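Local coordinates for Mlr7391 protein (Mesorhizobium loti, PDB 3HK4), which is of unproven function but has an NTF2-like, SnoaL-like fold and may act as a polyketide cyclase-like enzyme, at residues 95-101 with 117-123; 78-84 with 103-108; 47-53 with 128-134. All coordinates share one frame; numbering follows the deposited sequence.

Contact 1. Residues 95-101 with 117-123; sequences DQFALRF and DEVGLYT
Strands 96-101 and 117-123 pair antiparallel, their axes 4.7 Å apart at closest approach, with hydrogen-bonded pairs Phe97-Tyr122, Leu99-Gly120 and Phe101-Glu118 alternating with non-hydrogen-bonded ones. They belong to the long beta hairpin 96-107/114-125 of the NTF2-like fold. On the face carrying Phe97, Leu99 and Phe101, helix 22-34 packs against the sheet, and Phe29 meets the rings of both Phe97 and Tyr122. With CG held between its backbone N and carbonyl carbon (chi1 70°), Phe97 offers one ring face to Tyr122 CB, 3.7 Å from the ring centroid in a CH-pi contact. The ring planes differ by only 19°, yet their offset leaves little of one ring over the other. Leu99 CD1 reaches Tyr122 CE1. On the other face Arg100 forms a side-on salt bridge with Asp117: NE lies 2.8 Å from OD1 and NH2 3.2 Å from OD2, the guanidinium and carboxylate planes being 13° apart. A methionine in place of Arg100 would probably leave the Asp117 carboxylate without its charged mate and freer to turn. Farther along this face Gln96 NE2 donates to Thr123 OG1 at 3.0 Å. At the Phe101 ring, Tyr122 OH comes in at the edge, 3.4 Å from CZ.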
loop_
_atom_site.group_PDB
_atom_site.type_symbol
_atom_site.label_atom_id
_atom_site.label_comp_id
_atom_site.label_asym_id
_atom_site.label_seq_id
_atom_site.Cartn_x
_atom_site.Cartn_y
_atom_site.Cartn_z
ATOM N N ASP A 95 -17.615 -0.214 22.650
ATOM C CA ASP A 95 -16.198 0.137 22.397
ATOM C C ASP A 95 -15.924 0.516 20.945
ATOM O O ASP A 95 -14.758 0.552 20.532
ATOM C CB ASP A 95 -15.250 -1.047 22.806
ATOM C CG ASP A 95 -15.497 -2.387 21.988
ATOM O OD1 ASP A 95 -16.541 -2.543 21.363
ATOM O OD2 ASP A 95 -14.666 -3.335 22.030
ATOM N N GLN A 96 -16.977 0.771 20.165
ATOM C CA GLN A 96 -16.803 1.078 18.774
ATOM C C GLN A 96 -17.625 2.236 18.275
ATOM O O GLN A 96 -18.641 2.589 18.839
ATOM C CB GLN A 96 -17.191 -0.132 17.930
ATOM C CG GLN A 96 -16.430 -1.431 18.190
ATOM C CD GLN A 96 -16.941 -2.522 17.264
ATOM O OE1 GLN A 96 -18.149 -2.613 16.979
ATOM N NE2 GLN A 96 -16.053 -3.331 16.794
ATOM N N PHE A 97 -17.144 2.814 17.192
ATOM C CA PHE A 97 -17.884 3.824 16.456
ATOM C C PHE A 97 -17.720 3.616 14.949
ATOM O O PHE A 97 -16.778 3.010 14.490
ATOM C CB PHE A 97 -17.530 5.232 16.864
ATOM C CG PHE A 97 -16.153 5.683 16.464
ATOM C CD1 PHE A 97 -15.090 5.459 17.303
ATOM C CD2 PHE A 97 -15.930 6.369 15.290
ATOM C CE1 PHE A 97 -13.819 5.891 16.963
ATOM C CE2 PHE A 97 -14.688 6.811 14.954
ATOM C CZ PHE A 97 -13.612 6.564 15.816
ATOM N N ALA A 98 -18.744 4.063 14.231
ATOM C CA ALA A 98 -18.851 3.966 12.809
ATOM C C ALA A 98 -18.993 5.327 12.205
ATOM O O ALA A 98 -19.608 6.238 12.816
ATOM C CB ALA A 98 -20.142 3.096 12.422
ATOM N N LEU A 99 -18.452 5.460 11.004
ATOM C CA LEU A 99 -18.556 6.659 10.193
ATOM C C LEU A 99 -18.978 6.252 8.797
ATOM O O LEU A 99 -18.685 5.165 8.332
ATOM C CB LEU A 99 -17.211 7.390 10.090
ATOM C CG LEU A 99 -16.632 7.954 11.375
ATOM C CD1 LEU A 99 -15.185 8.462 11.177
ATOM C CD2 LEU A 99 -17.554 9.057 11.838
ATOM N N ARG A 100 -19.678 7.126 8.126
ATOM C CA ARG A 100 -20.083 6.868 6.753
ATOM C C ARG A 100 -19.391 7.940 5.898
ATOM O O ARG A 100 -19.478 9.120 6.194
ATOM C CB ARG A 100 -21.600 6.887 6.631
ATOM C CG ARG A 100 -22.145 6.413 5.239
ATOM C CD ARG A 100 -22.254 7.567 4.291
ATOM N NE ARG A 100 -22.982 7.235 3.084
ATOM C CZ ARG A 100 -24.308 7.095 3.007
ATOM N NH1 ARG A 100 -25.102 7.224 4.076
ATOM N NH2 ARG A 100 -24.849 6.806 1.830
ATOM N N PHE A 101 -18.671 7.476 4.880
ATOM C CA PHE A 101 -17.861 8.289 3.989
ATOM C C PHE A 101 -18.496 8.215 2.635
ATOM O O PHE A 101 -18.765 7.123 2.174
ATOM C CB PHE A 101 -16.481 7.704 3.872
ATOM C CG PHE A 101 -15.738 7.612 5.179
ATOM C CD1 PHE A 101 -15.082 8.717 5.687
ATOM C CD2 PHE A 101 -15.649 6.422 5.858
ATOM C CE1 PHE A 101 -14.367 8.650 6.859
ATOM C CE2 PHE A 101 -14.962 6.326 7.037
ATOM C CZ PHE A 101 -14.293 7.438 7.549
ATOM N N ASP A 117 -18.620 5.082 -1.514
ATOM C CA ASP A 117 -19.605 5.158 -0.447
ATOM C C ASP A 117 -19.275 3.994 0.455
ATOM O O ASP A 117 -19.423 2.831 0.081
ATOM C CB ASP A 117 -21.002 5.070 -1.060
ATOM C CG ASP A 117 -22.122 5.375 -0.081
ATOM O OD1 ASP A 117 -21.907 5.548 1.132
ATOM O OD2 ASP A 117 -23.271 5.441 -0.530
ATOM N N GLU A 118 -18.731 4.313 1.618
ATOM C CA GLU A 118 -18.320 3.280 2.544
ATOM C C GLU A 118 -18.581 3.599 4.006
ATOM O O GLU A 118 -18.816 4.750 4.402
ATOM C CB GLU A 118 -16.840 2.917 2.307
ATOM C CG GLU A 118 -15.850 4.013 2.241
ATOM C CD GLU A 118 -14.401 3.489 2.250
ATOM O OE1 GLU A 118 -14.191 2.315 1.834
ATOM O OE2 GLU A 118 -13.498 4.271 2.682
ATOM N N VAL A 119 -18.587 2.531 4.797
ATOM C CA VAL A 119 -18.752 2.635 6.203
ATOM C C VAL A 119 -17.469 2.125 6.786
ATOM O O VAL A 119 -16.951 1.077 6.398
ATOM C CB VAL A 119 -19.989 1.850 6.771
ATOM C CG1 VAL A 119 -19.970 1.853 8.263
ATOM C CG2 VAL A 119 -21.326 2.507 6.276
ATOM N N GLY A 120 -16.970 2.898 7.730
ATOM C CA GLY A 120 -15.781 2.506 8.523
ATOM C C GLY A 120 -16.182 2.178 9.964
ATOM O O GLY A 120 -16.917 2.941 10.577
ATOM N N LEU A 121 -15.677 1.079 10.517
ATOM C CA LEU A 121 -15.961 0.713 11.910
ATOM C C LEU A 121 -14.669 0.716 12.697
ATOM O O LEU A 121 -13.719 0.034 12.303
ATOM C CB LEU A 121 -16.601 -0.671 11.982
ATOM C CG LEU A 121 -17.107 -1.157 13.331
ATOM C CD1 LEU A 121 -18.372 -0.352 13.796
ATOM C CD2 LEU A 121 -17.442 -2.631 13.236
ATOM N N TYR A 122 -14.642 1.471 13.803
ATOM C CA TYR A 122 -13.427 1.693 14.547
ATOM C C TYR A 122 -13.577 1.096 15.916
ATOM O O TYR A 122 -14.533 1.386 16.549
ATOM C CB TYR A 122 -13.125 3.181 14.650
ATOM C CG TYR A 122 -12.926 3.813 13.273
ATOM C CD1 TYR A 122 -13.982 4.320 12.563
ATOM C CD2 TYR A 122 -11.659 3.882 12.705
ATOM C CE1 TYR A 122 -13.806 4.865 11.287
ATOM C CE2 TYR A 122 -11.469 4.411 11.427
ATOM C CZ TYR A 122 -12.544 4.897 10.734
ATOM O OH TYR A 122 -12.361 5.465 9.491
ATOM N N THR A 123 -12.658 0.235 16.308
ATOM C CA THR A 123 -12.643 -0.366 17.655
ATOM C C THR A 123 -11.595 0.325 18.544
ATOM O O THR A 123 -10.436 0.487 18.142
ATOM C CB THR A 123 -12.274 -1.806 17.583
ATOM O OG1 THR A 123 -13.205 -2.465 16.733
ATOM C CG2 THR A 123 -12.282 -2.444 18.965
#

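Contact 2. Residues 78-84 with 103-108; sequences ENHEVHG and FDVTPK
His83 and Thr106 meet on one face of the antiparallel pair formed by strands 80-84 and 103-107, while His80, Val105 and Pro107 pack on the other. This is the end of the beta hairpin 80-93/96-107 remote from its turn. The His83 ring leans diagonally across the pair, and Thr106 OG1 lies at its edge, in plane; either group could donate in their hydrogen bond, whose modelled NE2 to OG1 length of 2.5 Å is shorter than usual and so doubtful. Glu81 O sits over one face of the same ring, toward its rim. His83 CG stands beside its backbone N, anti to the carbonyl carbon (chi1 -48°), which swings the ring back over the neighbouring strand toward Thr106. On the reverse face the His80 side chain crosses those of Val105 and Pro107 at a slant: CB touches Val105 CG2 at 3.5 Å, and CD2 approaches Pro107 CA at 3.6 Å. Trp76 of helix 66-78 stacks on the His80 ring and takes a hydrogen bond from ND1 through its backbone O. Between the side chains, Glu81 and Thr106 exchange backbone hydrogen bonds, Thr106 N to Glu81 O measuring 2.8 Å. Lys108 N then bonds to Asn79 O, while Asn79 OD1 accepts a bond from His64 N of the second subunit. Asp104, next to His83 on its face, turns its carboxylate to Arg113 and Thr115. Donation to Trp76 O requires a proton on His80 ND1 and, together with the stack, fixes the rotation of the imidazole.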
loop_
_atom_site.group_PDB
_atom_site.type_symbol
_atom_site.label_atom_id
_atom_site.label_comp_id
_atom_site.label_asym_id
_atom_site.label_seq_id
_atom_site.Cartn_x
_atom_site.Cartn_y
_atom_site.Cartn_z
ATOM N N GLU A 78 -1.361 9.500 -2.909
ATOM C CA GLU A 78 -0.568 9.700 -4.144
ATOM C C GLU A 78 -1.173 9.118 -5.399
ATOM O O GLU A 78 -0.721 9.459 -6.475
ATOM C CB GLU A 78 0.781 9.020 -4.003
ATOM C CG GLU A 78 1.655 9.563 -2.877
ATOM C CD GLU A 78 2.774 10.481 -3.327
ATOM O OE1 GLU A 78 2.891 10.775 -4.547
ATOM O OE2 GLU A 78 3.570 10.869 -2.436
ATOM N N ASN A 79 -2.135 8.209 -5.246
ATOM C CA ASN A 79 -2.761 7.514 -6.335
ATOM C C ASN A 79 -4.217 7.898 -6.554
ATOM O O ASN A 79 -4.873 7.288 -7.393
ATOM C CB ASN A 79 -2.680 6.001 -6.134
ATOM C CG ASN A 79 -1.314 5.462 -6.427
ATOM O OD1 ASN A 79 -1.029 5.084 -7.570
ATOM N ND2 ASN A 79 -0.439 5.530 -5.461
ATOM N N HIS A 80 -4.719 8.886 -5.812
ATOM C CA HIS A 80 -6.094 9.350 -6.002
ATOM C C HIS A 80 -6.185 10.848 -5.819
ATOM O O HIS A 80 -5.441 11.428 -5.014
ATOM C CB HIS A 80 -7.013 8.700 -4.978
ATOM C CG HIS A 80 -7.027 7.214 -5.033
ATOM N ND1 HIS A 80 -6.056 6.441 -4.424
ATOM C CD2 HIS A 80 -7.883 6.354 -5.625
ATOM C CE1 HIS A 80 -6.295 5.169 -4.676
ATOM N NE2 HIS A 80 -7.408 5.084 -5.385
ATOM N N GLU A 81 -7.067 11.474 -6.595
ATOM C CA GLU A 81 -7.452 12.880 -6.404
ATOM C C GLU A 81 -8.843 12.835 -5.733
ATOM O O GLU A 81 -9.786 12.239 -6.280
ATOM C CB GLU A 81 -7.557 13.635 -7.729
ATOM C CG GLU A 81 -7.750 15.125 -7.468
ATOM C CD GLU A 81 -7.894 15.931 -8.716
ATOM O OE1 GLU A 81 -7.624 15.374 -9.830
ATOM O OE2 GLU A 81 -8.301 17.118 -8.572
ATOM N N VAL A 82 -8.965 13.489 -4.583
ATOM C CA VAL A 82 -10.216 13.507 -3.863
ATOM C C VAL A 82 -10.925 14.777 -4.304
ATOM O O VAL A 82 -10.318 15.836 -4.318
ATOM C CB VAL A 82 -10.004 13.484 -2.336
ATOM C CG1 VAL A 82 -9.570 14.834 -1.830
ATOM C CG2 VAL A 82 -11.291 13.016 -1.629
ATOM N N HIS A 83 -12.185 14.636 -4.709
ATOM C CA HIS A 83 -13.001 15.741 -5.128
ATOM C C HIS A 83 -14.086 15.964 -4.070
ATOM O O HIS A 83 -15.291 15.814 -4.341
ATOM C CB HIS A 83 -13.677 15.415 -6.455
ATOM C CG HIS A 83 -12.755 14.869 -7.493
ATOM N ND1 HIS A 83 -11.856 15.652 -8.167
ATOM C CD2 HIS A 83 -12.620 13.621 -7.997
ATOM C CE1 HIS A 83 -11.210 14.913 -9.052
ATOM N NE2 HIS A 83 -11.660 13.677 -8.971
ATOM N N GLY A 84 -13.685 16.280 -2.851
ATOM C CA GLY A 84 -14.683 16.615 -1.811
ATOM C C GLY A 84 -15.347 15.481 -1.036
ATOM O O GLY A 84 -14.658 14.581 -0.536
ATOM N N PHE A 103 -17.662 10.203 -0.969
ATOM C CA PHE A 103 -16.780 11.151 -1.663
ATOM C C PHE A 103 -16.510 10.748 -3.101
ATOM O O PHE A 103 -16.499 9.561 -3.426
ATOM C CB PHE A 103 -15.442 11.264 -0.921
ATOM C CG PHE A 103 -14.725 9.945 -0.754
ATOM C CD1 PHE A 103 -15.008 9.101 0.335
ATOM C CD2 PHE A 103 -13.766 9.530 -1.674
ATOM C CE1 PHE A 103 -14.332 7.855 0.499
ATOM C CE2 PHE A 103 -13.095 8.288 -1.517
ATOM C CZ PHE A 103 -13.373 7.462 -0.422
ATOM N N ASP A 104 -16.322 11.749 -3.963
ATOM C CA ASP A 104 -15.922 11.509 -5.338
ATOM C C ASP A 104 -14.416 11.488 -5.330
ATOM O O ASP A 104 -13.782 12.260 -4.626
ATOM C CB ASP A 104 -16.443 12.572 -6.334
ATOM C CG ASP A 104 -17.929 12.398 -6.669
ATOM O OD1 ASP A 104 -18.615 11.517 -6.112
ATOM O OD2 ASP A 104 -18.427 13.156 -7.512
ATOM N N VAL A 105 -13.852 10.618 -6.154
ATOM C CA VAL A 105 -12.426 10.453 -6.238
ATOM C C VAL A 105 -12.047 10.006 -7.643
ATOM O O VAL A 105 -12.826 9.329 -8.319
ATOM C CB VAL A 105 -11.957 9.361 -5.210
ATOM C CG1 VAL A 105 -12.565 8.054 -5.514
ATOM C CG2 VAL A 105 -10.502 9.183 -5.271
ATOM N N THR A 106 -10.871 10.395 -8.098
ATOM C CA THR A 106 -10.373 9.935 -9.376
ATOM C C THR A 106 -9.099 9.155 -9.139
ATOM O O THR A 106 -8.042 9.749 -8.824
ATOM C CB THR A 106 -10.049 11.063 -10.358
ATOM O OG1 THR A 106 -11.232 11.805 -10.640
ATOM C CG2 THR A 106 -9.505 10.469 -11.648
ATOM N N PRO A 107 -9.181 7.830 -9.268
ATOM C CA PRO A 107 -8.002 6.992 -9.154
ATOM C C PRO A 107 -7.058 7.211 -10.330
ATOM O O PRO A 107 -7.502 7.274 -11.497
ATOM C CB PRO A 107 -8.575 5.581 -9.233
ATOM C CG PRO A 107 -9.990 5.708 -8.902
ATOM C CD PRO A 107 -10.373 7.010 -9.532
ATOM N N LYS A 108 -5.771 7.377 -10.039
ATOM C CA LYS A 108 -4.764 7.473 -11.103
ATOM C C LYS A 108 -4.760 6.270 -12.069
ATOM O O LYS A 108 -4.409 6.406 -13.231
ATOM C CB LYS A 108 -3.354 7.540 -10.506
ATOM C CG LYS A 108 -2.818 8.873 -10.196
ATOM C CD LYS A 108 -1.289 8.717 -9.990
ATOM C CE LYS A 108 -0.576 10.043 -9.780
ATOM N NZ LYS A 108 -0.974 10.680 -8.502
#

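Contact 3. Residues 47-53 with 128-134; sequences ADDIASY and KITEERF
Ala51, Ser52 and Tyr53 pair with Glu131, Glu132 and Arg133 as parallel strands, 12° apart in direction, in the curved mixed sheet of this NTF2-like fold. Backbone hydrogen bonds alternate between the strands: Ala51 N to Thr130 O, Glu132 N to Ala51 O, Tyr53 N to Glu132 O and Phe134 N to Tyr53 O. Ahead of strand 50-53 a type I turn from Ala47 to Ile50 takes the chain round a corner, and Ala47 N reaches Ile129 O at 2.8 Å. Water 1 bridges Asp49 O and Thr130 O beside the turn. Apolar contact is provided by Ile50 and Ile129, which run side by side, CD1 of the former 3.6 Å from CG2 of the latter. The cation-pi contact lies on the face bearing Tyr53: the Arg133 guanidinium lies flat over the ring, planes 12° apart and CZ 4.1 Å from the centroid. Its chain bends at chi3 (-67°), and NE forms a salt bridge with Glu131 OE2 at 2.9 Å. Glu131 CG meets the Tyr53 ring at its edge, in plane, and water 2 joins Glu131 OE1 to Tyr53 OH. On the opposite face Ser52 OG donates to the anti lone pair of Glu132 OE2 at 2.6 Å; both oxygens lie at the edge of the Phe134 ring. Lys72 of helix 66-78 also bonds to Ser52 OG. Charge is therefore handled differently on the two faces: Glu131 fixes the cation over tyrosine, whereas the buried Glu132 carboxylate takes the Ser52 hydroxyl proton, and that hydroxyl is in turn positioned by Lys72.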
loop_
_atom_site.group_PDB
_atom_site.type_symbol
_atom_site.label_atom_id
_atom_site.label_comp_id
_atom_site.label_asym_id
_atom_site.label_seq_id
_atom_site.Cartn_x
_atom_site.Cartn_y
_atom_site.Cartn_z
ATOM N N ALA A 47 -3.544 2.799 17.491
ATOM C CA ALA A 47 -2.681 1.966 18.345
ATOM C C ALA A 47 -1.489 1.579 17.519
ATOM O O ALA A 47 -1.589 1.488 16.295
ATOM C CB ALA A 47 -3.423 0.704 18.778
ATOM N N ASP A 48 -0.343 1.353 18.146
ATOM C CA ASP A 48 0.868 0.983 17.405
ATOM C C ASP A 48 0.691 -0.274 16.548
ATOM O O ASP A 48 1.342 -0.450 15.517
ATOM C CB ASP A 48 2.002 0.710 18.381
ATOM C CG ASP A 48 2.533 1.975 19.052
ATOM O OD1 ASP A 48 2.193 3.108 18.620
ATOM O OD2 ASP A 48 3.316 1.801 20.024
ATOM N N ASP A 49 -0.178 -1.166 17.020
ATOM C CA ASP A 49 -0.466 -2.404 16.334
ATOM C C ASP A 49 -1.846 -2.376 15.667
ATOM O O ASP A 49 -2.482 -3.410 15.540
ATOM C CB ASP A 49 -0.351 -3.564 17.314
ATOM C CG ASP A 49 -1.318 -3.478 18.478
ATOM O OD1 ASP A 49 -1.887 -2.411 18.757
ATOM O OD2 ASP A 49 -1.493 -4.496 19.153
ATOM N N ILE A 50 -2.308 -1.199 15.244
ATOM C CA ILE A 50 -3.585 -1.111 14.592
ATOM C C ILE A 50 -3.714 -2.073 13.368
ATOM O O ILE A 50 -2.832 -2.129 12.528
ATOM C CB ILE A 50 -3.885 0.345 14.154
ATOM C CG1 ILE A 50 -5.289 0.433 13.586
ATOM C CG2 ILE A 50 -2.749 0.894 13.192
ATOM C CD1 ILE A 50 -5.914 1.834 13.428
ATOM N N ALA A 51 -4.844 -2.803 13.286
ATOM C CA ALA A 51 -5.185 -3.677 12.152
ATOM C C ALA A 51 -6.211 -2.955 11.282
ATOM O O ALA A 51 -7.154 -2.406 11.794
ATOM C CB ALA A 51 -5.777 -4.983 12.676
ATOM N N SER A 52 -5.996 -2.918 9.972
ATOM C CA SER A 52 -6.881 -2.223 9.055
ATOM C C SER A 52 -7.348 -3.225 8.025
ATOM O O SER A 52 -6.528 -3.879 7.377
ATOM C CB SER A 52 -6.134 -1.093 8.381
ATOM O OG SER A 52 -7.003 -0.326 7.510
ATOM N N TYR A 53 -8.657 -3.306 7.826
ATOM C CA TYR A 53 -9.270 -4.282 6.948
ATOM C C TYR A 53 -10.155 -3.635 5.881
ATOM O O TYR A 53 -11.184 -3.077 6.202
ATOM C CB TYR A 53 -10.170 -5.233 7.787
ATOM C CG TYR A 53 -9.446 -6.060 8.791
ATOM C CD1 TYR A 53 -8.884 -7.269 8.435
ATOM C CD2 TYR A 53 -9.330 -5.649 10.120
ATOM C CE1 TYR A 53 -8.236 -8.045 9.365
ATOM C CE2 TYR A 53 -8.688 -6.399 11.022
ATOM C CZ TYR A 53 -8.116 -7.584 10.644
ATOM O OH TYR A 53 -7.459 -8.330 11.564
ATOM N N LYS A 128 -7.130 4.000 22.300
ATOM C CA LYS A 128 -6.510 3.969 20.979
ATOM C C LYS A 128 -7.304 3.092 20.031
ATOM O O LYS A 128 -7.951 2.132 20.446
ATOM C CB LYS A 128 -5.100 3.407 21.134
ATOM C CG LYS A 128 -4.106 4.251 21.982
ATOM C CD LYS A 128 -3.500 5.382 21.156
ATOM C CE LYS A 128 -2.571 6.281 21.957
ATOM N NZ LYS A 128 -3.399 7.387 22.534
ATOM N N ILE A 129 -7.222 3.383 18.754
ATOM C CA ILE A 129 -7.980 2.629 17.763
ATOM C C ILE A 129 -7.138 1.411 17.458
ATOM O O ILE A 129 -6.025 1.541 16.971
ATOM C CB ILE A 129 -8.248 3.439 16.499
ATOM C CG1 ILE A 129 -9.201 4.607 16.823
ATOM C CG2 ILE A 129 -8.879 2.526 15.382
ATOM C CD1 ILE A 129 -9.291 5.671 15.742
ATOM N N THR A 130 -7.662 0.233 17.807
ATOM C CA THR A 130 -6.979 -1.051 17.580
ATOM C C THR A 130 -7.364 -1.730 16.251
ATOM O O THR A 130 -6.631 -2.574 15.738
ATOM C CB THR A 130 -7.260 -2.014 18.742
ATOM O OG1 THR A 130 -8.668 -2.189 18.901
ATOM C CG2 THR A 130 -6.707 -1.458 19.975
ATOM N N GLU A 131 -8.504 -1.359 15.684
ATOM C CA GLU A 131 -8.931 -1.931 14.467
ATOM C C GLU A 131 -9.790 -0.926 13.717
ATOM O O GLU A 131 -10.477 -0.149 14.332
ATOM C CB GLU A 131 -9.711 -3.232 14.697
ATOM C CG GLU A 131 -10.235 -3.856 13.333
ATOM C CD GLU A 131 -11.176 -5.078 13.517
ATOM O OE1 GLU A 131 -10.729 -6.083 14.105
ATOM O OE2 GLU A 131 -12.364 -5.005 13.063
ATOM N N GLU A 132 -9.611 -0.857 12.398
ATOM C CA GLU A 132 -10.507 -0.114 11.515
ATOM C C GLU A 132 -10.929 -1.115 10.443
ATOM O O GLU A 132 -10.107 -1.850 9.939
ATOM C CB GLU A 132 -9.897 1.142 10.912
ATOM C CG GLU A 132 -8.585 0.959 10.240
ATOM C CD GLU A 132 -8.071 2.214 9.588
ATOM O OE1 GLU A 132 -8.203 3.335 10.152
ATOM O OE2 GLU A 132 -7.518 2.034 8.483
ATOM N N ARG A 133 -12.221 -1.133 10.104
ATOM C CA ARG A 133 -12.761 -2.110 9.180
ATOM C C ARG A 133 -13.724 -1.384 8.243
ATOM O O ARG A 133 -14.595 -0.666 8.712
ATOM C CB ARG A 133 -13.464 -3.218 9.965
ATOM C CG ARG A 133 -13.941 -4.335 9.088
ATOM C CD ARG A 133 -14.560 -5.469 9.882
ATOM N NE ARG A 133 -13.602 -6.178 10.711
ATOM C CZ ARG A 133 -12.848 -7.225 10.319
ATOM N NH1 ARG A 133 -12.889 -7.706 9.081
ATOM N NH2 ARG A 133 -12.026 -7.792 11.187
ATOM N N PHE A 134 -13.528 -1.553 6.927
ATOM C CA PHE A 134 -14.327 -0.846 5.916
ATOM C C PHE A 134 -15.303 -1.754 5.208
ATOM O O PHE A 134 -14.978 -2.876 4.894
ATOM C CB PHE A 134 -13.393 -0.050 4.981
ATOM C CG PHE A 134 -12.490 0.891 5.766
ATOM C CD1 PHE A 134 -12.983 2.065 6.277
ATOM C CD2 PHE A 134 -11.226 0.542 6.080
ATOM C CE1 PHE A 134 -12.204 2.870 7.047
ATOM C CE2 PHE A 134 -10.447 1.370 6.847
ATOM C CZ PHE A 134 -10.939 2.534 7.295
HETATM O O HOH W 1 -5.037 -4.642 16.676
HETATM O O HOH W 2 -8.354 -7.051 14.419
#

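All three contacts lie in one mixed sheet. Contacts 1 and 2 share strand 96-107, with centres about 20 Å apart; they meet where Glu118 OE2 approaches Phe103 CE1 at 4.3 Å. Contacts 1 and 3 are closer, about 12 Å between centres, because strands 114-125 and 128-135 are neighbours: Leu121 N lies 2.7 Å from Arg133 O and Thr123 O 2.8 Å from Thr130 N, both probable hydrogen bonds. Phe134 also packs on Tyr122 and Gly120. Contacts 2 and 3, about 23 Å apart between centres, do not touch and fall on opposite sides of the chain's centre, although helix 66-78 packs against both. Contact 2 alone reaches the second subunit.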